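Local coordinates for YesW protein (Bacillus subtilis, PDB 2ZUX) that cleaves the type I rhamnogalacturonan backbone of plant cell-wall pectin internally by elimination, as a secreted calcium-containing polysaccharide lyase of family 11, at residues A155-L158 with D159-L163; L549-A552 with W553-I556. All coordinates share one frame; numbering follows the deposited sequence.

Interaction 1 of 2, residues A155-L158 with D159-L163; sequences AYKL and DGTKL
Leu163 N donates to Ala155 O at 2.8 Å, one of the backbone bonds that close this hairpin. Further in, Lys157 N reaches Thr161 O in its carbonyl plane. Gly160 N then returns to Lys157 O, 2.9 Å away, from well above the carbonyl plane, closing a type I turn over Lys157 to Gly160. Between the first two bonds lies the non-hydrogen-bonded pair Tyr156 and Lys162, where Tyr156 CA makes a CA-H...O contact of 3.3 Å with Thr161 O. Gly160, the last residue of the turn, takes left-handed backbone angles (phi 98°).

A second polar network links the Asp159 side chain to the backbone and hydroxyl of Thr161. Asp159 CG sits between its backbone N and carbonyl carbon (chi1 73°), which turns the carboxylate back toward Thr161. There OD1 accepts from Thr161 N at 2.9 Å, an Asx turn, and from Thr161 OG1 at 2.7 Å, both donors coming from the same face of the carboxylate.

Apolar contacts join the side chains. The ring of Tyr156 meets the aliphatic start of Lys162, CE1 lying 3.6 Å from CB. The stem of Lys157 runs beside Thr161 and crosses the methyls of Leu163 at about a right angle, CG to CD2 4.1 Å.

Polar groups flank them: Gly160 O comes to the edge of the Tyr156 ring, the ammonium of Lys157 makes a salt bridge with Asp123, a calcium ligand, and Lys162 pairs with Asp97. The whole is a 3:5 hairpin, a type I turn with a G1 beta bulge at Gly160, joining strands 152-156 and 162-167 in a propeller-blade sheet.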
loop_
_atom_site.group_PDB
_atom_site.type_symbol
_atom_site.label_atom_id
_atom_site.label_comp_id
_atom_site.label_asym_id
_atom_site.label_seq_id
_atom_site.Cartn_x
_atom_site.Cartn_y
_atom_site.Cartn_z
ATOM N N ALA A 155 -14.493 8.059 -3.248
ATOM C CA ALA A 155 -13.716 8.770 -2.231
ATOM C C ALA A 155 -14.601 9.098 -1.046
ATOM O O ALA A 155 -15.698 9.637 -1.227
ATOM C CB ALA A 155 -13.119 10.037 -2.792
ATOM N N TYR A 156 -14.109 8.789 0.153
ATOM C CA TYR A 156 -14.798 9.127 1.406
ATOM C C TYR A 156 -13.907 9.938 2.328
ATOM O O TYR A 156 -12.718 9.642 2.489
ATOM C CB TYR A 156 -15.221 7.862 2.162
ATOM C CG TYR A 156 -16.263 7.061 1.445
ATOM C CD1 TYR A 156 -17.619 7.308 1.657
ATOM C CD2 TYR A 156 -15.902 6.056 0.543
ATOM C CE1 TYR A 156 -18.587 6.588 0.981
ATOM C CE2 TYR A 156 -16.860 5.336 -0.135
ATOM C CZ TYR A 156 -18.201 5.601 0.096
ATOM O OH TYR A 156 -19.158 4.884 -0.586
ATOM N N LYS A 157 -14.490 10.958 2.950
ATOM C CA LYS A 157 -13.872 11.569 4.114
ATOM C C LYS A 157 -14.091 10.647 5.302
ATOM O O LYS A 157 -15.014 9.828 5.296
ATOM C CB LYS A 157 -14.484 12.940 4.393
ATOM C CG LYS A 157 -14.105 13.973 3.362
ATOM C CD LYS A 157 -14.669 15.342 3.715
ATOM C CE LYS A 157 -13.836 16.436 3.083
ATOM N NZ LYS A 157 -12.472 16.500 3.693
ATOM N N LEU A 158 -13.255 10.777 6.328
ATOM C CA LEU A 158 -13.387 9.921 7.505
ATOM C C LEU A 158 -14.717 10.139 8.236
ATOM O O LEU A 158 -15.195 9.245 8.934
ATOM C CB LEU A 158 -12.194 10.087 8.454
ATOM C CG LEU A 158 -10.812 9.820 7.843
ATOM C CD1 LEU A 158 -9.769 9.799 8.959
ATOM C CD2 LEU A 158 -10.764 8.521 7.024
ATOM N N ASP A 159 -15.349 11.295 8.020
ATOM C CA ASP A 159 -16.648 11.566 8.646
ATOM C C ASP A 159 -17.815 10.896 7.909
ATOM O O ASP A 159 -18.975 11.026 8.313
ATOM C CB ASP A 159 -16.873 13.075 8.841
ATOM C CG ASP A 159 -17.162 13.820 7.543
ATOM O OD1 ASP A 159 -17.179 13.211 6.455
ATOM O OD2 ASP A 159 -17.393 15.045 7.617
ATOM N N GLY A 160 -17.502 10.172 6.837
ATOM C CA GLY A 160 -18.511 9.452 6.069
ATOM C C GLY A 160 -19.007 10.167 4.826
ATOM O O GLY A 160 -19.782 9.594 4.066
ATOM N N THR A 161 -18.560 11.400 4.608
ATOM C CA THR A 161 -18.956 12.153 3.418
ATOM C C THR A 161 -18.423 11.450 2.174
ATOM O O THR A 161 -17.208 11.259 2.032
ATOM C CB THR A 161 -18.409 13.596 3.430
ATOM O OG1 THR A 161 -18.814 14.270 4.632
ATOM C CG2 THR A 161 -18.918 14.384 2.219
ATOM N N LYS A 162 -19.332 11.055 1.288
ATOM C CA LYS A 162 -18.948 10.507 -0.009
ATOM C C LYS A 162 -18.689 11.656 -0.979
ATOM O O LYS A 162 -19.604 12.410 -1.331
ATOM C CB LYS A 162 -20.030 9.569 -0.540
ATOM C CG LYS A 162 -19.697 8.936 -1.880
ATOM C CD LYS A 162 -20.903 8.187 -2.408
ATOM C CE LYS A 162 -20.834 8.034 -3.909
ATOM N NZ LYS A 162 -22.146 7.585 -4.440
ATOM N N LEU A 163 -17.441 11.798 -1.407
ATOM C CA LEU A 163 -17.072 12.906 -2.283
ATOM C C LEU A 163 -17.449 12.673 -3.733
ATOM O O LEU A 163 -17.853 13.611 -4.421
ATOM C CB LEU A 163 -15.584 13.228 -2.159
ATOM C CG LEU A 163 -15.117 13.605 -0.751
ATOM C CD1 LEU A 163 -13.630 13.870 -0.753
ATOM C CD2 LEU A 163 -15.876 14.821 -0.209
#

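Interaction 2 of 2, residues L549-A552 with W553-I556; sequences LGIA and WQNI. With CA (calcium ion), chain D.
Trp553 CG stands between its own backbone N and carbonyl carbon (chi1 55°), and this folds the indole back over the preceding turn, where Gly550 meets it. Gly550 CA rests over one face, 3.6 Å from the centroid of the five-membered ring, as a CH-pi contact. The fit is close, with Gly550 CA only 3.3 Å from Trp553 CE2. Gln554 instead has CG anti to its backbone N (chi1 -169°), its extended chain lying alongside Ile551, with NE2 3.7 Å from Ile551 CD1.

Two backbone bonds cross the contact. Trp553 N donates to Leu549 O at 3.1 Å, and Gln554 N bonds to Ile551 O, 3.2 Å away, from far above the carbonyl plane. Two waters bridge the segments. One donates to Gly550 O and accepts from Gln554 NE2, which also bonds to Gln504 O; the other lies 2.9 Å from Ile551 O and accepts from Asn555 N. Ile556 N closes a type I turn onto Trp553 O.

The turn leads to calcium, which Asn555 O binds at 2.3 Å together with two waters, Asp116, Ala557 and Asn559. This buried stretch of helix 547-553 and the loop after it packs through Leu549 and Ala552 on Ile272 of strand 268-273, through Ile551 and Gln554 on strand 503-505, and through Leu549 and Ile556 on strand 182-184.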
loop_
_atom_site.group_PDB
_atom_site.type_symbol
_atom_site.label_atom_id
_atom_site.label_comp_id
_atom_site.label_asym_id
_atom_site.label_seq_id
_atom_site.Cartn_x
_atom_site.Cartn_y
_atom_site.Cartn_z
ATOM N N LEU A 549 5.373 5.149 -0.133
ATOM C CA LEU A 549 5.212 4.581 -1.466
ATOM C C LEU A 549 4.568 3.199 -1.411
ATOM O O LEU A 549 3.792 2.858 -2.299
ATOM C CB LEU A 549 6.544 4.551 -2.227
ATOM C CG LEU A 549 7.187 5.935 -2.398
ATOM C CD1 LEU A 549 8.497 5.803 -3.157
ATOM C CD2 LEU A 549 6.258 6.911 -3.101
ATOM N N GLY A 550 4.881 2.427 -0.373
ATOM C CA GLY A 550 4.217 1.139 -0.136
ATOM C C GLY A 550 2.713 1.260 0.059
ATOM O O GLY A 550 1.943 0.419 -0.427
ATOM N N ILE A 551 2.282 2.322 0.731
ATOM C CA ILE A 551 0.846 2.535 0.904
ATOM C C ILE A 551 0.214 2.829 -0.458
ATOM O O ILE A 551 -0.859 2.310 -0.770
ATOM C CB ILE A 551 0.542 3.636 1.940
ATOM C CG1 ILE A 551 1.139 3.259 3.306
ATOM C CG2 ILE A 551 -0.964 3.877 2.031
ATOM C CD1 ILE A 551 0.827 1.842 3.792
ATOM N N ALA A 552 0.901 3.604 -1.295
ATOM C CA ALA A 552 0.374 3.874 -2.629
ATOM C C ALA A 552 0.209 2.606 -3.471
ATOM O O ALA A 552 -0.771 2.497 -4.198
ATOM C CB ALA A 552 1.227 4.911 -3.360
ATOM N N TRP A 553 1.145 1.653 -3.378
ATOM C CA TRP A 553 0.999 0.421 -4.160
ATOM C C TRP A 553 0.332 -0.734 -3.418
ATOM O O TRP A 553 0.192 -1.818 -3.987
ATOM C CB TRP A 553 2.300 -0.042 -4.863
ATOM C CG TRP A 553 3.540 -0.244 -4.019
ATOM C CD1 TRP A 553 4.711 0.449 -4.158
ATOM C CD2 TRP A 553 3.784 -1.230 -2.985
ATOM N NE1 TRP A 553 5.644 -0.017 -3.278
ATOM C CE2 TRP A 553 5.103 -1.029 -2.529
ATOM C CE3 TRP A 553 3.003 -2.231 -2.373
ATOM C CZ2 TRP A 553 5.676 -1.799 -1.512
ATOM C CZ3 TRP A 553 3.572 -2.987 -1.345
ATOM C CH2 TRP A 553 4.896 -2.756 -0.928
ATOM N N GLN A 554 -0.115 -0.516 -2.180
ATOM C CA GLN A 554 -0.686 -1.634 -1.425
ATOM C C GLN A 554 -1.825 -2.329 -2.175
ATOM O O GLN A 554 -1.920 -3.564 -2.173
ATOM C CB GLN A 554 -1.152 -1.222 -0.030
ATOM C CG GLN A 554 -1.484 -2.436 0.834
ATOM C CD GLN A 554 -1.756 -2.052 2.268
ATOM O OE1 GLN A 554 -2.847 -2.292 2.796
ATOM N NE2 GLN A 554 -0.770 -1.431 2.911
ATOM N N ASN A 555 -2.673 -1.555 -2.840
ATOM C CA ASN A 555 -3.813 -2.146 -3.540
ATOM C C ASN A 555 -3.427 -3.035 -4.703
ATOM O O ASN A 555 -4.203 -3.894 -5.093
ATOM C CB ASN A 555 -4.807 -1.068 -4.020
ATOM C CG ASN A 555 -4.264 -0.214 -5.160
ATOM O OD1 ASN A 555 -3.671 0.856 -4.930
ATOM N ND2 ASN A 555 -4.514 -0.628 -6.377
ATOM N N ILE A 556 -2.266 -2.795 -5.304
ATOM C CA ILE A 556 -2.049 -3.379 -6.616
ATOM C C ILE A 556 -1.990 -4.897 -6.587
ATOM O O ILE A 556 -1.370 -5.510 -5.695
ATOM C CB ILE A 556 -0.863 -2.767 -7.381
ATOM C CG1 ILE A 556 0.466 -3.308 -6.871
ATOM C CG2 ILE A 556 -0.938 -1.237 -7.363
ATOM C CD1 ILE A 556 1.663 -2.832 -7.676
HETATM CA CA CA D . -5.342 -5.890 -5.046
HETATM O O HOH W 1 1.747 -1.789 1.374
HETATM O O HOH W 2 -3.235 1.213 -1.985
HETATM O O HOH W 3 -6.798 -7.663 -5.315
HETATM O O HOH W 4 -5.967 -5.225 -7.250
#

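The same chain builds both a peripheral and a central element of the propeller-containing enzyme. Interaction 1, earlier in sequence, lies about 20 Å from the centre of the chain, at the outer edge of the sheet that runs from strand 102-103 to strand 162-167. Interaction 2 lies on helix 547-553 and the loop after it, only about 3 Å from that centre. Their centres are 20 Å apart and their nearest atoms about 12 Å, so they do not touch. The hairpin's sheet supplies Asp116, from strand 109-120, to the calcium of interaction 2 and Glu129, from strand 129-136, to the calcium beside the hairpin, so both sites are anchored on neighbouring strands of one sheet.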